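Local coordinates for protein putative aminotransferase (Actinomadura melliaura, PDB 4ZWV) that probably transfers amino groups with the help of pyridoxal 5'-phosphate, as a putative sugar aminotransferase in the biosynthesis of the AT2433 aminopentose, at residues A[36-41]-A[248-253]; A[110-115]-A[138-143]. One frame throughout, in Å; residues are numbered along the deposited sequence.

Contact 1 and contact 2 lie on opposite sides of the chain's centre, their own centres 33 Å apart and their nearest atoms about 19 Å apart, so neither touches the other. Contact 1 joins helix 33-46, which leads into edge strand 51-54 of the seven-stranded mixed sheet, to helix 243-273, far later in the chain. Contact 2 pairs helices 112-118 and 138-152, which come just before and just after strand 123-129 of that same sheet. Along the chain contact 2 is nested within the loop that contact 1 closes. Contact 2 joins the helices of two successive crossovers, while contact 1 brings an early helix and a late one together after some 200 intervening residues.

Contact 1. Residues A[36-41]-A[248-253]; sequences AEFESA and IGLANL
Helices 33-46 and 243-273 pass with their local axes 9.7 Å apart and their N-to-C directions 37° from each other, and the CA atoms of Phe-38 and Leu-250 are the nearest pair, 5.9 Å apart. This is a buried helix-helix packing in the type I fold of PLP-dependent aminotransferases, joining an early helix to the long late one, on which Ile-248 packs against Leu-244 of the second subunit. The ring of Phe-38 carries much of the contact, about 11 Å, side chain to side chain, from the cofactor-binding Ser-185. With CG anti to the backbone N (chi1 -171°), it reaches across to the backbone of helix 243-273, and its CE1 comes within 3.6 Å of Gly-249 C. Gly-249 has no side chain, and the phenyl ring lies directly against its backbone. Leu-250 and Phe-38 lie alongside each other, pointing opposite ways, with Leu-250 CG 4.0 Å from Phe-38 CD1 and Leu-250 CD2 3.8 Å from Phe-38 CA. Cys-194 and Met-241 also touch the phenylalanine side chain. The extended chain of Glu-37 lies against the methyls of Leu-250, with Glu-37 CD 3.6 Å from Leu-250 CD1. Its carboxylate makes salt bridges to Arg-34 through OE1 and to Arg-19 through OE2, so one side chain covers the leucine and pairs with two arginines. With an alanine here, the Leu-250 methyls would probably be uncovered and Arg-34 and Arg-19 left without the carboxylate they share. One turn on, Leu-253 CD1 meets the edge of the Phe-38 ring near its plane and lies 3.8 Å from Ala-41 CB.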
loop_
_atom_site.group_PDB
_atom_site.type_symbol
_atom_site.label_atom_id
_atom_site.label_comp_id
_atom_site.label_asym_id
_atom_site.label_seq_id
_atom_site.Cartn_x
_atom_site.Cartn_y
_atom_site.Cartn_z
ATOM N N ALA A 36 5.866 -8.288 15.345
ATOM C CA ALA A 36 5.618 -9.555 16.036
ATOM C C ALA A 36 4.920 -9.330 17.378
ATOM O O ALA A 36 3.975 -10.043 17.715
ATOM C CB ALA A 36 6.922 -10.316 16.235
ATOM N N GLU A 37 5.372 -8.324 18.122
ATOM C CA GLU A 37 4.790 -7.983 19.419
ATOM C C GLU A 37 3.327 -7.553 19.280
ATOM O O GLU A 37 2.454 -7.974 20.043
ATOM C CB GLU A 37 5.611 -6.869 20.090
ATOM C CG GLU A 37 5.118 -6.484 21.484
ATOM C CD GLU A 37 5.865 -5.317 22.101
ATOM O OE1 GLU A 37 6.845 -4.827 21.498
ATOM O OE2 GLU A 37 5.464 -4.884 23.204
ATOM N N PHE A 38 3.060 -6.720 18.280
ATOM C CA PHE A 38 1.721 -6.221 18.028
ATOM C C PHE A 38 0.787 -7.357 17.598
ATOM O O PHE A 38 -0.334 -7.475 18.100
ATOM C CB PHE A 38 1.809 -5.122 16.961
ATOM C CG PHE A 38 0.534 -4.359 16.728
ATOM C CD1 PHE A 38 -0.204 -3.859 17.786
ATOM C CD2 PHE A 38 0.106 -4.090 15.432
ATOM C CE1 PHE A 38 -1.357 -3.133 17.562
ATOM C CE2 PHE A 38 -1.053 -3.359 15.198
ATOM C CZ PHE A 38 -1.792 -2.884 16.269
ATOM N N GLU A 39 1.253 -8.207 16.684
ATOM C CA GLU A 39 0.451 -9.350 16.261
ATOM C C GLU A 39 0.105 -10.266 17.434
ATOM O O GLU A 39 -1.033 -10.713 17.545
ATOM C CB GLU A 39 1.165 -10.133 15.162
ATOM C CG GLU A 39 1.114 -9.415 13.830
ATOM C CD GLU A 39 1.902 -10.129 12.752
ATOM O OE1 GLU A 39 2.671 -11.047 13.098
ATOM O OE2 GLU A 39 1.768 -9.758 11.563
ATOM N N SER A 40 1.076 -10.531 18.306
ATOM C CA SER A 40 0.827 -11.372 19.477
ATOM C C SER A 40 -0.229 -10.757 20.388
ATOM O O SER A 40 -1.116 -11.456 20.890
ATOM C CB SER A 40 2.121 -11.607 20.259
ATOM O OG SER A 40 2.980 -12.491 19.562
ATOM N N ALA A 41 -0.138 -9.447 20.600
ATOM C CA ALA A 41 -1.099 -8.759 21.458
ATOM C C ALA A 41 -2.508 -8.805 20.857
ATOM O O ALA A 41 -3.497 -9.004 21.571
ATOM C CB ALA A 41 -0.664 -7.313 21.692
ATOM N N ILE A 248 3.240 2.355 17.057
ATOM C CA ILE A 248 2.145 3.274 17.328
ATOM C C ILE A 248 0.901 2.498 17.773
ATOM O O ILE A 248 0.256 2.864 18.757
ATOM C CB ILE A 248 1.845 4.145 16.091
ATOM C CG1 ILE A 248 3.063 5.030 15.801
ATOM C CG2 ILE A 248 0.592 4.999 16.327
ATOM C CD1 ILE A 248 2.994 5.757 14.468
ATOM N N GLY A 249 0.593 1.413 17.073
ATOM C CA GLY A 249 -0.507 0.549 17.477
ATOM C C GLY A 249 -0.334 0.009 18.886
ATOM O O GLY A 249 -1.290 -0.011 19.661
ATOM N N LEU A 250 0.876 -0.425 19.228
ATOM C CA LEU A 250 1.143 -0.934 20.577
ATOM C C LEU A 250 0.848 0.125 21.634
ATOM O O LEU A 250 0.243 -0.166 22.676
ATOM C CB LEU A 250 2.598 -1.398 20.702
ATOM C CG LEU A 250 2.855 -2.761 20.067
ATOM C CD1 LEU A 250 4.340 -2.988 19.757
ATOM C CD2 LEU A 250 2.303 -3.870 20.956
ATOM N N ALA A 251 1.250 1.360 21.354
ATOM C CA ALA A 251 1.008 2.455 22.281
ATOM C C ALA A 251 -0.477 2.730 22.448
ATOM O O ALA A 251 -0.940 3.092 23.533
ATOM C CB ALA A 251 1.726 3.722 21.804
ATOM N N ASN A 252 -1.234 2.550 21.375
ATOM C CA ASN A 252 -2.645 2.894 21.408
ATOM C C ASN A 252 -3.531 1.775 21.961
ATOM O O ASN A 252 -4.708 1.995 22.265
ATOM C CB ASN A 252 -3.098 3.313 20.016
ATOM C CG ASN A 252 -2.625 4.704 19.668
ATOM O OD1 ASN A 252 -2.444 5.541 20.556
ATOM N ND2 ASN A 252 -2.411 4.961 18.388
ATOM N N LEU A 253 -2.960 0.588 22.126
ATOM C CA LEU A 253 -3.714 -0.533 22.682
ATOM C C LEU A 253 -4.113 -0.278 24.123
ATOM O O LEU A 253 -5.138 -0.778 24.580
ATOM C CB LEU A 253 -2.910 -1.827 22.605
ATOM C CG LEU A 253 -3.064 -2.661 21.339
ATOM C CD1 LEU A 253 -2.103 -3.835 21.379
ATOM C CD2 LEU A 253 -4.503 -3.141 21.217
#

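Contact 2. Residues A[110-115]-A[138-143]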
loop_
_atom_site.group_PDB
_atom_site.type_symbol
_atom_site.label_atom_id
_atom_site.label_comp_id
_atom_site.label_asym_id
_atom_site.label_seq_id
_atom_site.Cartn_x
_atom_site.Cartn_y
_atom_site.Cartn_z
HETATM N N MSE A 110 -25.983 -4.763 4.771
HETATM C CA MSE A 110 -26.416 -5.551 3.616
HETATM C C MSE A 110 -27.741 -6.284 3.827
HETATM O O MSE A 110 -27.947 -6.943 4.843
HETATM C CB MSE A 110 -25.340 -6.567 3.251
HETATM C CG MSE A 110 -25.677 -7.368 2.009
HETATM SE SE MSE A 110 -24.313 -8.694 1.580
HETATM C CE MSE A 110 -22.995 -7.563 0.721
ATOM N N ASP A 111 -28.631 -6.162 2.844
ATOM C CA ASP A 111 -29.900 -6.875 2.815
ATOM C C ASP A 111 -29.610 -8.330 2.450
ATOM O O ASP A 111 -29.285 -8.634 1.305
ATOM C CB ASP A 111 -30.845 -6.197 1.806
ATOM C CG ASP A 111 -32.193 -6.899 1.650
ATOM O OD1 ASP A 111 -32.326 -8.101 1.951
ATOM O OD2 ASP A 111 -33.140 -6.226 1.194
ATOM N N LEU A 112 -29.731 -9.232 3.418
ATOM C CA LEU A 112 -29.349 -10.621 3.166
ATOM C C LEU A 112 -30.377 -11.380 2.325
ATOM O O LEU A 112 -30.045 -12.410 1.746
ATOM C CB LEU A 112 -29.096 -11.356 4.490
ATOM C CG LEU A 112 -27.914 -10.791 5.290
ATOM C CD1 LEU A 112 -27.716 -11.565 6.593
ATOM C CD2 LEU A 112 -26.634 -10.796 4.482
ATOM N N ASP A 113 -31.618 -10.893 2.261
ATOM C CA ASP A 113 -32.601 -11.466 1.340
ATOM C C ASP A 113 -32.163 -11.191 -0.094
ATOM O O ASP A 113 -32.231 -12.064 -0.966
ATOM C CB ASP A 113 -33.992 -10.873 1.570
ATOM C CG ASP A 113 -34.585 -11.270 2.903
ATOM O OD1 ASP A 113 -34.519 -12.465 3.251
ATOM O OD2 ASP A 113 -35.107 -10.383 3.606
ATOM N N ASP A 114 -31.715 -9.962 -0.328
ATOM C CA ASP A 114 -31.251 -9.565 -1.652
ATOM C C ASP A 114 -29.964 -10.310 -1.992
ATOM O O ASP A 114 -29.776 -10.740 -3.124
ATOM C CB ASP A 114 -31.040 -8.048 -1.716
ATOM C CG ASP A 114 -30.902 -7.535 -3.139
ATOM O OD1 ASP A 114 -31.741 -7.910 -3.995
ATOM O OD2 ASP A 114 -29.964 -6.753 -3.403
ATOM N N LEU A 115 -29.097 -10.481 -0.999
ATOM C CA LEU A 115 -27.884 -11.262 -1.196
ATOM C C LEU A 115 -28.205 -12.657 -1.715
ATOM O O LEU A 115 -27.652 -13.098 -2.726
ATOM C CB LEU A 115 -27.088 -11.370 0.100
ATOM C CG LEU A 115 -25.905 -12.340 -0.021
ATOM C CD1 LEU A 115 -24.859 -11.824 -1.003
ATOM C CD2 LEU A 115 -25.293 -12.586 1.341
ATOM N N LEU A 138 -24.127 -12.952 10.969
ATOM C CA LEU A 138 -23.189 -13.896 10.366
ATOM C C LEU A 138 -23.716 -15.328 10.317
ATOM O O LEU A 138 -23.388 -16.064 9.384
ATOM C CB LEU A 138 -21.851 -13.856 11.111
ATOM C CG LEU A 138 -21.094 -12.536 10.932
ATOM C CD1 LEU A 138 -19.878 -12.536 11.851
ATOM C CD2 LEU A 138 -20.653 -12.319 9.487
ATOM N N ASP A 139 -24.546 -15.730 11.285
ATOM C CA ASP A 139 -25.105 -17.084 11.257
ATOM C C ASP A 139 -26.083 -17.230 10.095
ATOM O O ASP A 139 -26.140 -18.272 9.442
ATOM C CB ASP A 139 -25.829 -17.431 12.565
ATOM C CG ASP A 139 -24.891 -17.644 13.752
ATOM O OD1 ASP A 139 -23.653 -17.662 13.592
ATOM O OD2 ASP A 139 -25.423 -17.815 14.875
ATOM N N ARG A 140 -26.877 -16.194 9.855
ATOM C CA ARG A 140 -27.809 -16.230 8.735
ATOM C C ARG A 140 -27.053 -16.300 7.415
ATOM O O ARG A 140 -27.405 -17.069 6.509
ATOM C CB ARG A 140 -28.726 -15.012 8.757
ATOM C CG ARG A 140 -29.721 -15.024 7.636
ATOM C CD ARG A 140 -30.713 -13.894 7.750
ATOM N NE ARG A 140 -31.577 -13.869 6.575
ATOM C CZ ARG A 140 -32.298 -12.821 6.208
ATOM N NH1 ARG A 140 -32.265 -11.712 6.933
ATOM N NH2 ARG A 140 -33.048 -12.884 5.116
ATOM N N LEU A 141 -26.002 -15.499 7.324
ATOM C CA LEU A 141 -25.125 -15.505 6.172
ATOM C C LEU A 141 -24.560 -16.909 5.918
ATOM O O LEU A 141 -24.599 -17.396 4.787
ATOM C CB LEU A 141 -24.012 -14.484 6.393
ATOM C CG LEU A 141 -22.920 -14.429 5.344
ATOM C CD1 LEU A 141 -23.498 -14.048 3.988
ATOM C CD2 LEU A 141 -21.846 -13.446 5.779
ATOM N N ALA A 142 -24.090 -17.578 6.973
ATOM C CA ALA A 142 -23.559 -18.937 6.828
ATOM C C ALA A 142 -24.619 -19.909 6.289
ATOM O O ALA A 142 -24.306 -20.778 5.476
ATOM C CB ALA A 142 -23.003 -19.441 8.159
ATOM N N GLY A 143 -25.869 -19.764 6.728
ATOM C CA GLY A 143 -26.949 -20.597 6.219
ATOM C C GLY A 143 -27.225 -20.369 4.738
ATOM O O GLY A 143 -27.493 -21.310 3.979
HETATM O O HOH W 1 -31.745 -14.866 2.644
HETATM O O HOH W 2 -34.055 -9.551 6.073
#
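Two helices packed against the large mixed sheet, 112-118 and 138-152, meet here; they belong to successive beta-alpha-beta crossovers of the aminotransferase fold (97-100 to 123-129, then 123-129 to 157-161), away from the cofactor site. Arg-140 reaches across between the helices: CG is anti to the backbone N (chi1 -179°) and the chain stays extended to NE, carrying the guanidinium over to the first turn of helix 112-118. Leu-112 runs alongside in the opposite sense, its CB 3.9 Å above the centre of one guanidinium face and its CD1 4.0 Å from Arg-140 CD. At the edge of that group Asp-113 OD1 forms a salt bridge to Arg-140 NH2, with the carboxylate and guanidinium planes turned 60° apart; the modelled separation is too short to be taken literally. A water receives a hydrogen bond from Arg-140 NH1 and donates one to Asp-113 OD2, giving the pair a second, bridged link. Asp-111 is the N-cap of helix 112-118: its OD1 takes a bond of 3.0 Å from Asp-114 N, which approaches from above the carboxylate plane, and a weak one from Asp-113 N. Deeper in, the leucines close the interface against the sheet, Leu-115 touching Ile-126 and Leu-141 packing on Val-128 and Val-158. The side chains of Leu-115 and Leu-141 cross at about a right angle, bringing Leu-115 CD2 to 3.5 Å from Leu-141 CD1.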